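Local coordinates for 4-alpha-glucanotransferase (Streptococcus agalactiae, PDB 6M6T), which is an amylomaltase of the TIM-barrel clan and holds bound glycan in two pockets, at residues G258-N263 with G309-A314; Y266-H271 with S302-I307; G317-A322 with L345-E350. All blocks are in the same frame, centred on the assembly; numbering follows the deposited sequence.

How the interactions relate
All three contacts gather round one antiparallel four-stranded sheet, on the same side of the chain's centre and apart from the parallel strands of the TIM barrel. Interaction 1 touches its outermost strand 259-264, interaction 2 its strand 303-308, and interaction 3 the opposite outermost strand 319-321. Along the chain, interaction 2 is nested inside the loop closed by interaction 1, and interaction 3 opens afterwards. The centres of interactions 1 and 2 lie about 15 Å apart, those of interactions 2 and 3 about 11 Å, and those of interactions 1 and 3 about 16 Å. Interactions 1 and 3 both include residues of the glycan pockets, so opposite edges of the sheet both border bound glycan.

Interaction 1 of 3, residues G258-N263 with G309-A314; sequences GQLWGN and GDYQTA. With AC1 (4,6-dideoxy-4-{[(1S,4R,5S,6S)-4,5,6-trihydroxy-3-(hydroxymethyl)cyclohex-2-en-1-yl]amino}-alpha-D-glucopyranose), chain I.
Strand 259-264, an outermost strand of the antiparallel sheet, meets the loop that joins strands 303-308 and 319-321 through Leu260, Tyr311 and Ala314. Leu260 lays one methyl over a face of the phenol ring: CD1 is 3.8 Å from the centroid of the Tyr311 ring and 25° off its normal, which identifies a CH-pi contact. The methyl is displaced toward the rim, where Leu260 CD1 comes within 3.5 Å of Tyr311 CE2, and the two side chains cross at about a right angle. With Leu260 CG anti to the backbone N (chi1 179°), the branch reaches the loop while CB remains beside Ala314, the two CB atoms 3.9 Å apart. The methyl of Ala314 also rests against the strand backbone, its CB 3.3 Å from Gln259 O.

In the sheet, backbone hydrogen bonds tie Gln259 to Val249 and Trp261 to Ala247 of strand 245-249, whose Ile246 touches both Leu260 and Tyr311. Within strand 259-264, Trp261 NE1 donates to Gln259 OE1 at 2.6 Å; the acceptor lies in the indole plane and the donor sits on a lone pair of the amide oxygen, with an N-H...O angle of 162°. Leu260 and Trp261 line a glycan pocket, where AC1 (chain I) O4 makes a weak bond of 3.4 Å to Trp261 O; its O3B comes implausibly close to Leu260 O, so that bond is doubtful.

Interaction 2 of 3, residues Y266-H271 with S302-I307; sequences YNWDYH and SDYWEI
Trp268 and Tyr304 form the aromatic part of this buried contact, between the first turn of helix 268-273 and strand 303-308. The five-membered ring of Trp268 and the phenol ring of Tyr304 have centroids 5.3 Å apart and planes inclined at 44°, an oblique pairing. The touching atoms belong to the pyrrole side of the indole: Trp268 CD1 approaches Tyr304 CE1 at 3.5 Å, and Trp268 NE1 lies 3.7 Å from the same carbon. The side chains run past each other in opposite directions. Tyr304 CG lies between its backbone N and carbonyl carbon (chi1 65°), which sends the ring off the strand toward the helix start.

Within segment 266-271, apolar packing brings Tyr266 CB over one face of the Trp268 indole, 3.4 Å above its plane and offset toward the rim, while the Tyr266 ring leads away and its hydroxyl bonds to Ile219 O.

Polar groups are satisfied largely from outside the pair. Tyr304 OH is hydrogen-bonded to Lys236 NZ, and that same ammonium forms a salt bridge with Glu306 OE2, so one lysine joins two side chains of strand 303-308. The nearest polar atom of segment 266-271, Tyr266 O, stands 3.8 Å from Tyr304 OH. At the helix start, Asn267 occupies the N-cap position.

Trp279 of helix 277-289 lies with its ring plane parallel to that of Trp268, while strand 303-308 runs between strands 245-249 and 319-321, its Tyr304 bonded through the backbone to Gln320.

Interaction 3 of 3, residues G317-A322 with L345-E350; sequences GSWQPA and LGYIDE. With AC1 (4,6-dideoxy-4-{[(1S,4R,5S,6S)-4,5,6-trihydroxy-3-(hydroxymethyl)cyclohex-2-en-1-yl]amino}-alpha-D-glucopyranose), chain J; GLC (alpha-D-glucopyranose), chain B.
Tyr347, in the loop between strand 340-342 and helix 350-359, meets Trp319 of the outermost strand 319-321 while also touching bound glycan. Leu345, Gly346 and Tyr347 all belong to a glycan pocket. Leu345 begins the loop beside the sugars, its CB 4.0 Å from C6 of AC1 (chain J). Gly346 follows against GLC (alpha-D-glucopyranose), its N 3.1 Å from GLC O3.

At Tyr347 the loop turns its ring toward the strand. CG stands anti to the carbonyl carbon (chi1 -46°), which sets one ring flank at Trp319 and the other at the ligand. Trp319 CZ2 is 3.6 Å from Tyr347 CD1, so that Tyr347 CD1 sits at the edge of the Trp319 ring, near its plane. The indole six-membered ring and the phenol ring have centroids 5.4 Å apart and planes at 53°, an oblique meeting in which the side chains cross at about a right angle. On the other flank, O2B of AC1 (chain J) lies in the phenol plane at its edge. The hydroxyl is gripped twice: AC1 (chain J) O3 donates to Tyr347 OH at 3.0 Å, and this hydroxyl also bonds to Pro250 O.

Asp349 then takes the N-cap position of helix 350-359, its OD2 weakly bonded to Arg351 N. Lys299 bonds to Tyr347 O and makes a cation-pi contact with Trp319, whose indole also meets Trp305 of the adjacent strand 303-308 edge-to-face.

Interaction 1 of 3, residues G258-N263 with G309-A314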
loop_
_atom_site.group_PDB
_atom_site.type_symbol
_atom_site.label_atom_id
_atom_site.label_comp_id
_atom_site.label_asym_id
_atom_site.label_seq_id
_atom_site.Cartn_x
_atom_site.Cartn_y
_atom_site.Cartn_z
ATOM N N GLY A 258 -17.431 9.307 10.246
ATOM C CA GLY A 258 -16.353 9.705 9.359
ATOM C C GLY A 258 -15.026 9.090 9.765
ATOM O O GLY A 258 -14.965 8.091 10.490
ATOM N N GLN A 259 -13.942 9.708 9.299
ATOM C CA GLN A 259 -12.616 9.140 9.500
ATOM C C GLN A 259 -11.613 10.211 9.890
ATOM O O GLN A 259 -11.548 11.280 9.274
ATOM C CB GLN A 259 -12.096 8.427 8.247
ATOM C CG GLN A 259 -12.676 7.049 7.996
ATOM C CD GLN A 259 -12.190 6.472 6.680
ATOM O OE1 GLN A 259 -11.061 6.737 6.257
ATOM N NE2 GLN A 259 -13.052 5.708 6.008
ATOM N N LEU A 260 -10.811 9.889 10.901
ATOM C CA LEU A 260 -9.673 10.694 11.319
ATOM C C LEU A 260 -8.410 9.882 11.053
ATOM O O LEU A 260 -8.270 8.764 11.568
ATOM C CB LEU A 260 -9.795 11.072 12.796
ATOM C CG LEU A 260 -8.665 11.907 13.379
ATOM C CD1 LEU A 260 -9.224 13.193 13.969
ATOM C CD2 LEU A 260 -7.907 11.080 14.420
ATOM N N TRP A 261 -7.504 10.434 10.238
ATOM C CA TRP A 261 -6.322 9.711 9.777
ATOM C C TRP A 261 -5.049 10.046 10.559
ATOM O O TRP A 261 -4.298 9.135 10.928
ATOM C CB TRP A 261 -6.102 9.979 8.286
ATOM C CG TRP A 261 -7.184 9.410 7.407
ATOM C CD1 TRP A 261 -8.192 8.567 7.786
ATOM C CD2 TRP A 261 -7.361 9.640 6.000
ATOM N NE1 TRP A 261 -8.989 8.262 6.702
ATOM C CE2 TRP A 261 -8.500 8.904 5.595
ATOM C CE3 TRP A 261 -6.665 10.388 5.044
ATOM C CZ2 TRP A 261 -8.959 8.900 4.279
ATOM C CZ3 TRP A 261 -7.127 10.382 3.734
ATOM C CH2 TRP A 261 -8.263 9.643 3.368
ATOM N N GLY A 262 -4.783 11.327 10.823
ATOM C CA GLY A 262 -3.646 11.740 11.615
ATOM C C GLY A 262 -2.461 12.254 10.827
ATOM O O GLY A 262 -1.520 12.785 11.432
ATOM N N ASN A 263 -2.468 12.114 9.507
ATOM C CA ASN A 263 -1.337 12.577 8.724
ATOM C C ASN A 263 -1.282 14.104 8.712
ATOM O O ASN A 263 -2.312 14.784 8.780
ATOM C CB ASN A 263 -1.416 12.068 7.286
ATOM C CG ASN A 263 -1.972 10.662 7.184
ATOM O OD1 ASN A 263 -3.127 10.415 7.520
ATOM N ND2 ASN A 263 -1.150 9.731 6.700
ATOM N N GLY A 309 -6.536 21.499 14.558
ATOM C CA GLY A 309 -6.181 21.094 15.908
ATOM C C GLY A 309 -7.409 21.302 16.768
ATOM O O GLY A 309 -8.430 21.743 16.239
ATOM N N ASP A 310 -7.351 21.014 18.067
ATOM C CA ASP A 310 -8.523 21.139 18.947
ATOM C C ASP A 310 -9.753 20.461 18.334
ATOM O O ASP A 310 -10.871 20.984 18.368
ATOM C CB ASP A 310 -8.807 22.611 19.325
ATOM C CG ASP A 310 -9.235 23.505 18.135
ATOM O OD1 ASP A 310 -10.447 23.574 17.816
ATOM O OD2 ASP A 310 -8.349 24.160 17.529
ATOM N N TYR A 311 -9.547 19.273 17.775
ATOM C CA TYR A 311 -10.663 18.495 17.271
ATOM C C TYR A 311 -11.260 17.665 18.397
ATOM O O TYR A 311 -10.605 17.380 19.401
ATOM C CB TYR A 311 -10.226 17.589 16.114
ATOM C CG TYR A 311 -9.194 16.536 16.466
ATOM C CD1 TYR A 311 -7.833 16.800 16.348
ATOM C CD2 TYR A 311 -9.580 15.263 16.894
ATOM C CE1 TYR A 311 -6.873 15.825 16.662
ATOM C CE2 TYR A 311 -8.627 14.290 17.220
ATOM C CZ TYR A 311 -7.276 14.580 17.096
ATOM O OH TYR A 311 -6.328 13.634 17.409
ATOM N N GLN A 312 -12.526 17.310 18.238
ATOM C CA GLN A 312 -13.105 16.259 19.063
ATOM C C GLN A 312 -13.563 15.063 18.242
ATOM O O GLN A 312 -13.323 13.917 18.637
ATOM C CB GLN A 312 -14.262 16.809 19.920
ATOM C CG GLN A 312 -14.676 15.866 21.066
ATOM C CD GLN A 312 -13.630 15.761 22.178
ATOM O OE1 GLN A 312 -12.766 16.633 22.328
ATOM N NE2 GLN A 312 -13.709 14.687 22.965
ATOM N N THR A 313 -14.195 15.291 17.097
ATOM C CA THR A 313 -14.325 14.258 16.082
ATOM C C THR A 313 -13.799 14.821 14.769
ATOM O O THR A 313 -13.416 15.994 14.673
ATOM C CB THR A 313 -15.775 13.749 15.939
ATOM O OG1 THR A 313 -16.368 13.630 17.238
ATOM C CG2 THR A 313 -15.810 12.367 15.289
ATOM N N ALA A 314 -13.746 13.949 13.761
ATOM C CA ALA A 314 -13.252 14.295 12.436
ATOM C C ALA A 314 -14.213 15.181 11.651
ATOM O O ALA A 314 -13.833 15.692 10.595
ATOM C CB ALA A 314 -12.962 13.016 11.650
HETATM C C1 AC1 I . -6.016 4.243 6.434
HETATM O O2 AC1 I . -8.304 3.714 7.176
HETATM C C2 AC1 I . -6.929 3.809 7.598
HETATM C C4A AC1 I . -4.933 6.970 13.938
HETATM C C3 AC1 I . -6.834 4.744 8.769
HETATM O O3 AC1 I . -7.686 4.193 9.761
HETATM C C4 AC1 I . -5.361 4.822 9.240
HETATM N N4A AC1 I . -5.085 5.607 10.482
HETATM C C5 AC1 I . -4.614 5.417 8.059
HETATM O O5 AC1 I . -4.670 4.498 6.946
HETATM C C6 AC1 I . -3.160 5.660 8.450
HETATM C C1B AC1 I . -5.105 4.901 11.793
HETATM C C2B AC1 I . -6.295 5.431 12.574
HETATM O O2B AC1 I . -7.493 5.287 11.807
HETATM C C3B AC1 I . -6.031 6.918 12.863
HETATM O O3B AC1 I . -7.231 7.575 13.326
HETATM O O4 AC1 I . -4.509 8.332 14.240
HETATM C C5B AC1 I . -3.844 6.152 13.575
HETATM C C7B AC1 I . -3.943 5.148 12.568
HETATM C C6B AC1 I . -2.543 6.379 14.384
HETATM O O6B AC1 I . -2.582 7.665 15.039
#

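Interaction 2 of 3, residues Y266-H271 with S302-I307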
loop_
_atom_site.group_PDB
_atom_site.type_symbol
_atom_site.label_atom_id
_atom_site.label_comp_id
_atom_site.label_asym_id
_atom_site.label_seq_id
_atom_site.Cartn_x
_atom_site.Cartn_y
_atom_site.Cartn_z
ATOM N N TYR A 266 -0.785 19.151 3.583
ATOM C CA TYR A 266 0.147 19.788 2.663
ATOM C C TYR A 266 -0.060 21.304 2.613
ATOM O O TYR A 266 -1.192 21.800 2.638
ATOM C CB TYR A 266 -0.001 19.181 1.259
ATOM C CG TYR A 266 0.571 17.779 1.153
ATOM C CD1 TYR A 266 1.912 17.532 1.445
ATOM C CD2 TYR A 266 -0.231 16.697 0.783
ATOM C CE1 TYR A 266 2.439 16.256 1.369
ATOM C CE2 TYR A 266 0.292 15.413 0.702
ATOM C CZ TYR A 266 1.623 15.196 1.002
ATOM O OH TYR A 266 2.162 13.930 0.943
ATOM N N ASN A 267 1.050 22.047 2.554
ATOM C CA ASN A 267 1.009 23.478 2.233
ATOM C C ASN A 267 1.123 23.564 0.718
ATOM O O ASN A 267 2.181 23.855 0.150
ATOM C CB ASN A 267 2.122 24.243 2.946
ATOM C CG ASN A 267 2.137 25.737 2.612
ATOM O OD1 ASN A 267 1.091 26.387 2.583
ATOM N ND2 ASN A 267 3.328 26.283 2.366
ATOM N N TRP A 268 0.001 23.272 0.057
ATOM C CA TRP A 268 0.016 23.098 -1.387
ATOM C C TRP A 268 0.533 24.337 -2.111
ATOM O O TRP A 268 0.964 24.235 -3.270
ATOM C CB TRP A 268 -1.387 22.725 -1.876
ATOM C CG TRP A 268 -1.772 21.267 -1.663
ATOM C CD1 TRP A 268 -2.616 20.774 -0.710
ATOM C CD2 TRP A 268 -1.336 20.138 -2.429
ATOM N NE1 TRP A 268 -2.734 19.411 -0.831
ATOM C CE2 TRP A 268 -1.955 18.992 -1.875
ATOM C CE3 TRP A 268 -0.484 19.981 -3.530
ATOM C CZ2 TRP A 268 -1.747 17.710 -2.380
ATOM C CZ3 TRP A 268 -0.279 18.702 -4.036
ATOM C CH2 TRP A 268 -0.904 17.584 -3.457
ATOM N N ASP A 269 0.531 25.501 -1.446
ATOM C CA ASP A 269 1.108 26.695 -2.056
ATOM C C ASP A 269 2.611 26.547 -2.247
ATOM O O ASP A 269 3.128 26.849 -3.335
ATOM C CB ASP A 269 0.778 27.933 -1.221
ATOM C CG ASP A 269 -0.716 28.260 -1.225
ATOM O OD1 ASP A 269 -1.273 28.490 -2.324
ATOM O OD2 ASP A 269 -1.331 28.273 -0.130
ATOM N N TYR A 270 3.330 26.060 -1.216
ATOM C CA TYR A 270 4.763 25.822 -1.384
ATOM C C TYR A 270 5.020 24.843 -2.514
ATOM O O TYR A 270 6.023 24.971 -3.227
ATOM C CB TYR A 270 5.418 25.294 -0.105
ATOM C CG TYR A 270 6.909 24.993 -0.296
ATOM C CD1 TYR A 270 7.864 26.004 -0.196
ATOM C CD2 TYR A 270 7.358 23.708 -0.588
ATOM C CE1 TYR A 270 9.226 25.741 -0.377
ATOM C CE2 TYR A 270 8.716 23.439 -0.775
ATOM C CZ TYR A 270 9.641 24.458 -0.670
ATOM O OH TYR A 270 10.983 24.195 -0.847
ATOM N N HIS A 271 4.129 23.866 -2.698
ATOM C CA HIS A 271 4.289 22.932 -3.808
ATOM C C HIS A 271 4.143 23.642 -5.148
ATOM O O HIS A 271 5.016 23.521 -6.018
ATOM C CB HIS A 271 3.277 21.795 -3.691
ATOM C CG HIS A 271 3.445 20.961 -2.463
ATOM N ND1 HIS A 271 3.576 19.589 -2.510
ATOM C CD2 HIS A 271 3.496 21.301 -1.152
ATOM C CE1 HIS A 271 3.703 19.122 -1.280
ATOM N NE2 HIS A 271 3.652 20.139 -0.437
ATOM N N SER A 302 -8.033 17.198 -5.624
ATOM C CA SER A 302 -8.980 18.248 -5.970
ATOM C C SER A 302 -9.408 19.060 -4.750
ATOM O O SER A 302 -9.367 20.293 -4.775
ATOM C CB SER A 302 -10.208 17.641 -6.667
ATOM O OG SER A 302 -11.118 17.074 -5.731
ATOM N N ASP A 303 -9.810 18.378 -3.680
ATOM C CA ASP A 303 -10.312 18.999 -2.456
ATOM C C ASP A 303 -10.046 18.008 -1.332
ATOM O O ASP A 303 -10.618 16.915 -1.347
ATOM C CB ASP A 303 -11.822 19.289 -2.539
ATOM C CG ASP A 303 -12.173 20.439 -3.478
ATOM O OD1 ASP A 303 -11.739 21.580 -3.193
ATOM O OD2 ASP A 303 -12.921 20.207 -4.477
ATOM N N TYR A 304 -9.204 18.368 -0.362
ATOM C CA TYR A 304 -8.954 17.492 0.782
ATOM C C TYR A 304 -9.629 18.028 2.041
ATOM O O TYR A 304 -9.850 19.234 2.198
ATOM C CB TYR A 304 -7.457 17.297 1.061
ATOM C CG TYR A 304 -6.779 18.566 1.474
ATOM C CD1 TYR A 304 -6.378 19.486 0.516
ATOM C CD2 TYR A 304 -6.565 18.872 2.813
ATOM C CE1 TYR A 304 -5.773 20.669 0.865
ATOM C CE2 TYR A 304 -5.961 20.071 3.174
ATOM C CZ TYR A 304 -5.560 20.953 2.189
ATOM O OH TYR A 304 -4.954 22.142 2.481
ATOM N N TRP A 305 -9.958 17.107 2.938
ATOM C CA TRP A 305 -10.604 17.442 4.196
ATOM C C TRP A 305 -9.543 17.700 5.262
ATOM O O TRP A 305 -8.639 16.881 5.451
ATOM C CB TRP A 305 -11.530 16.309 4.620
ATOM C CG TRP A 305 -12.230 16.562 5.895
ATOM C CD1 TRP A 305 -11.864 16.122 7.132
ATOM C CD2 TRP A 305 -13.435 17.313 6.072
ATOM N NE1 TRP A 305 -12.773 16.546 8.067
ATOM C CE2 TRP A 305 -13.747 17.279 7.442
ATOM C CE3 TRP A 305 -14.280 18.010 5.204
ATOM C CZ2 TRP A 305 -14.867 17.913 7.965
ATOM C CZ3 TRP A 305 -15.390 18.640 5.725
ATOM C CH2 TRP A 305 -15.676 18.586 7.092
ATOM N N GLU A 306 -9.669 18.834 5.959
ATOM C CA GLU A 306 -8.626 19.365 6.832
ATOM C C GLU A 306 -9.188 19.550 8.244
ATOM O O GLU A 306 -9.783 20.588 8.553
ATOM C CB GLU A 306 -8.077 20.677 6.269
ATOM C CG GLU A 306 -6.799 21.187 6.955
ATOM C CD GLU A 306 -6.496 22.681 6.694
ATOM O OE1 GLU A 306 -7.037 23.546 7.424
ATOM O OE2 GLU A 306 -5.693 23.005 5.783
ATOM N N ILE A 307 -8.983 18.552 9.107
ATOM C CA ILE A 307 -9.348 18.692 10.513
ATOM C C ILE A 307 -8.376 19.653 11.178
ATOM O O ILE A 307 -7.157 19.512 11.045
ATOM C CB ILE A 307 -9.318 17.328 11.219
ATOM C CG1 ILE A 307 -10.177 16.297 10.468
ATOM C CG2 ILE A 307 -9.744 17.487 12.673
ATOM C CD1 ILE A 307 -9.499 14.955 10.230
#

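Interaction 3 of 3, residues G317-A322 with L345-E350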
loop_
_atom_site.group_PDB
_atom_site.type_symbol
_atom_site.label_atom_id
_atom_site.label_comp_id
_atom_site.label_asym_id
_atom_site.label_seq_id
_atom_site.Cartn_x
_atom_site.Cartn_y
_atom_site.Cartn_z
ATOM N N GLY A 317 -13.795 20.010 10.540
ATOM C CA GLY A 317 -12.830 20.306 9.494
ATOM C C GLY A 317 -13.397 21.182 8.419
ATOM O O GLY A 317 -14.348 21.935 8.646
ATOM N N SER A 318 -12.799 21.098 7.234
ATOM C CA SER A 318 -13.279 21.828 6.067
ATOM C C SER A 318 -12.737 21.172 4.806
ATOM O O SER A 318 -11.786 20.384 4.852
ATOM C CB SER A 318 -12.864 23.299 6.108
ATOM O OG SER A 318 -12.985 23.835 7.410
ATOM N N TRP A 319 -13.355 21.517 3.674
ATOM C CA TRP A 319 -12.878 21.090 2.361
ATOM C C TRP A 319 -11.976 22.180 1.794
ATOM O O TRP A 319 -12.460 23.236 1.391
ATOM C CB TRP A 319 -14.047 20.819 1.422
ATOM C CG TRP A 319 -14.796 19.580 1.710
ATOM C CD1 TRP A 319 -16.056 19.489 2.210
ATOM C CD2 TRP A 319 -14.355 18.237 1.481
ATOM N NE1 TRP A 319 -16.431 18.169 2.318
ATOM C CE2 TRP A 319 -15.399 17.381 1.879
ATOM C CE3 TRP A 319 -13.179 17.675 0.981
ATOM C CZ2 TRP A 319 -15.295 15.996 1.806
ATOM C CZ3 TRP A 319 -13.081 16.303 0.903
ATOM C CH2 TRP A 319 -14.128 15.477 1.320
ATOM N N GLN A 320 -10.678 21.930 1.763
ATOM C CA GLN A 320 -9.627 22.798 1.260
ATOM C C GLN A 320 -9.268 22.457 -0.174
ATOM O O GLN A 320 -9.318 21.288 -0.570
ATOM C CB GLN A 320 -8.372 22.663 2.114
ATOM C CG GLN A 320 -8.662 22.854 3.536
ATOM C CD GLN A 320 -8.839 24.307 3.809
ATOM O OE1 GLN A 320 -9.784 24.722 4.479
ATOM N NE2 GLN A 320 -7.944 25.108 3.257
ATOM N N PRO A 321 -8.857 23.467 -0.948
ATOM C CA PRO A 321 -8.510 23.231 -2.356
ATOM C C PRO A 321 -7.049 22.868 -2.577
ATOM O O PRO A 321 -6.144 23.576 -2.135
ATOM C CB PRO A 321 -8.852 24.572 -3.013
ATOM C CG PRO A 321 -8.552 25.576 -1.941
ATOM C CD PRO A 321 -8.813 24.899 -0.602
ATOM N N ALA A 322 -6.819 21.795 -3.265
ATOM C CA ALA A 322 -5.504 21.412 -3.748
ATOM C C ALA A 322 -5.393 21.683 -5.244
ATOM O O ALA A 322 -6.396 21.632 -5.961
ATOM C CB ALA A 322 -5.239 19.929 -3.476
ATOM N N LEU A 345 -12.640 7.042 -5.102
ATOM C CA LEU A 345 -13.826 6.646 -4.364
ATOM C C LEU A 345 -14.217 7.720 -3.361
ATOM O O LEU A 345 -13.368 8.245 -2.639
ATOM C CB LEU A 345 -13.584 5.319 -3.654
ATOM C CG LEU A 345 -13.609 4.162 -4.656
ATOM C CD1 LEU A 345 -12.609 3.098 -4.253
ATOM C CD2 LEU A 345 -15.026 3.575 -4.785
ATOM N N GLY A 346 -15.494 8.057 -3.337
ATOM C CA GLY A 346 -16.029 8.943 -2.312
ATOM C C GLY A 346 -16.012 10.404 -2.714
ATOM O O GLY A 346 -15.170 10.860 -3.487
ATOM N N TYR A 347 -16.990 11.145 -2.181
ATOM C CA TYR A 347 -16.969 12.608 -2.157
ATOM C C TYR A 347 -16.719 13.176 -3.542
ATOM O O TYR A 347 -16.061 14.207 -3.709
ATOM C CB TYR A 347 -15.934 13.130 -1.149
ATOM C CG TYR A 347 -16.011 12.419 0.192
ATOM C CD1 TYR A 347 -16.913 12.825 1.164
ATOM C CD2 TYR A 347 -15.203 11.328 0.471
ATOM C CE1 TYR A 347 -17.001 12.168 2.367
ATOM C CE2 TYR A 347 -15.297 10.667 1.655
ATOM C CZ TYR A 347 -16.184 11.087 2.603
ATOM O OH TYR A 347 -16.254 10.419 3.797
ATOM N N ILE A 348 -17.237 12.488 -4.554
ATOM C CA ILE A 348 -17.027 12.920 -5.930
ATOM C C ILE A 348 -17.868 14.165 -6.202
ATOM O O ILE A 348 -19.079 14.190 -5.959
ATOM C CB ILE A 348 -17.348 11.788 -6.915
ATOM C CG1 ILE A 348 -16.247 10.715 -6.842
ATOM C CG2 ILE A 348 -17.516 12.337 -8.331
ATOM C CD1 ILE A 348 -16.292 9.669 -7.958
ATOM N N ASP A 349 -17.206 15.219 -6.655
ATOM C CA ASP A 349 -17.834 16.426 -7.147
ATOM C C ASP A 349 -17.177 16.744 -8.480
ATOM O O ASP A 349 -16.163 16.136 -8.843
ATOM C CB ASP A 349 -17.706 17.591 -6.139
ATOM C CG ASP A 349 -16.296 18.195 -6.085
ATOM O OD1 ASP A 349 -15.337 17.489 -5.700
ATOM O OD2 ASP A 349 -16.152 19.390 -6.442
ATOM N N GLU A 350 -17.764 17.693 -9.216
ATOM C CA GLU A 350 -17.348 17.905 -10.597
ATOM C C GLU A 350 -15.907 18.391 -10.719
ATOM O O GLU A 350 -15.327 18.297 -11.805
ATOM C CB GLU A 350 -18.335 18.847 -11.311
ATOM C CG GLU A 350 -19.324 18.081 -12.242
ATOM C CD GLU A 350 -20.485 17.394 -11.489
ATOM O OE1 GLU A 350 -21.279 16.674 -12.137
ATOM O OE2 GLU A 350 -20.617 17.568 -10.263
HETATM C C1 AC1 J . -18.066 5.637 1.189
HETATM O O2 AC1 J . -18.340 7.317 2.918
HETATM C C2 AC1 J . -17.466 6.280 2.440
HETATM C C4A AC1 J . -10.393 6.428 0.712
HETATM C C3 AC1 J . -16.164 6.927 2.074
HETATM O O3 AC1 J . -15.649 7.511 3.264
HETATM C C4 AC1 J . -15.193 5.878 1.530
HETATM N N4A AC1 J . -13.952 6.487 1.046
HETATM C C5 AC1 J . -15.796 5.147 0.349
HETATM O O5 AC1 J . -17.121 4.615 0.671
HETATM C C6 AC1 J . -14.808 4.041 -0.076
HETATM C C1B AC1 J . -12.934 6.755 2.071
HETATM C C2B AC1 J . -12.111 7.888 1.543
HETATM O O2B AC1 J . -13.022 8.925 1.177
HETATM C C3B AC1 J . -11.404 7.424 0.296
HETATM O O3B AC1 J . -10.686 8.498 -0.294
HETATM O O4 AC1 J . -9.759 5.891 -0.468
HETATM C C5B AC1 J . -10.967 5.429 1.517
HETATM C C7B AC1 J . -12.159 5.612 2.221
HETATM C C6B AC1 J . -10.208 4.129 1.677
HETATM O O6B AC1 J . -9.473 3.936 0.466
HETATM C C1 GLC B . -21.043 6.778 -3.082
HETATM C C2 GLC B . -19.482 6.710 -3.222
HETATM C C3 GLC B . -18.850 5.971 -2.025
HETATM C C4 GLC B . -19.237 6.861 -0.828
HETATM C C5 GLC B . -20.762 6.657 -0.617
HETATM C C6 GLC B . -21.229 7.187 0.749
HETATM O O1 GLC B . -21.632 5.481 -3.270
HETATM O O2 GLC B . -19.060 6.123 -4.478
HETATM O O3 GLC B . -17.430 5.856 -2.217
HETATM O O4 GLC B . -18.376 6.771 0.366
HETATM O O5 GLC B . -21.439 7.318 -1.769
HETATM O O6 GLC B . -22.203 6.325 1.360
#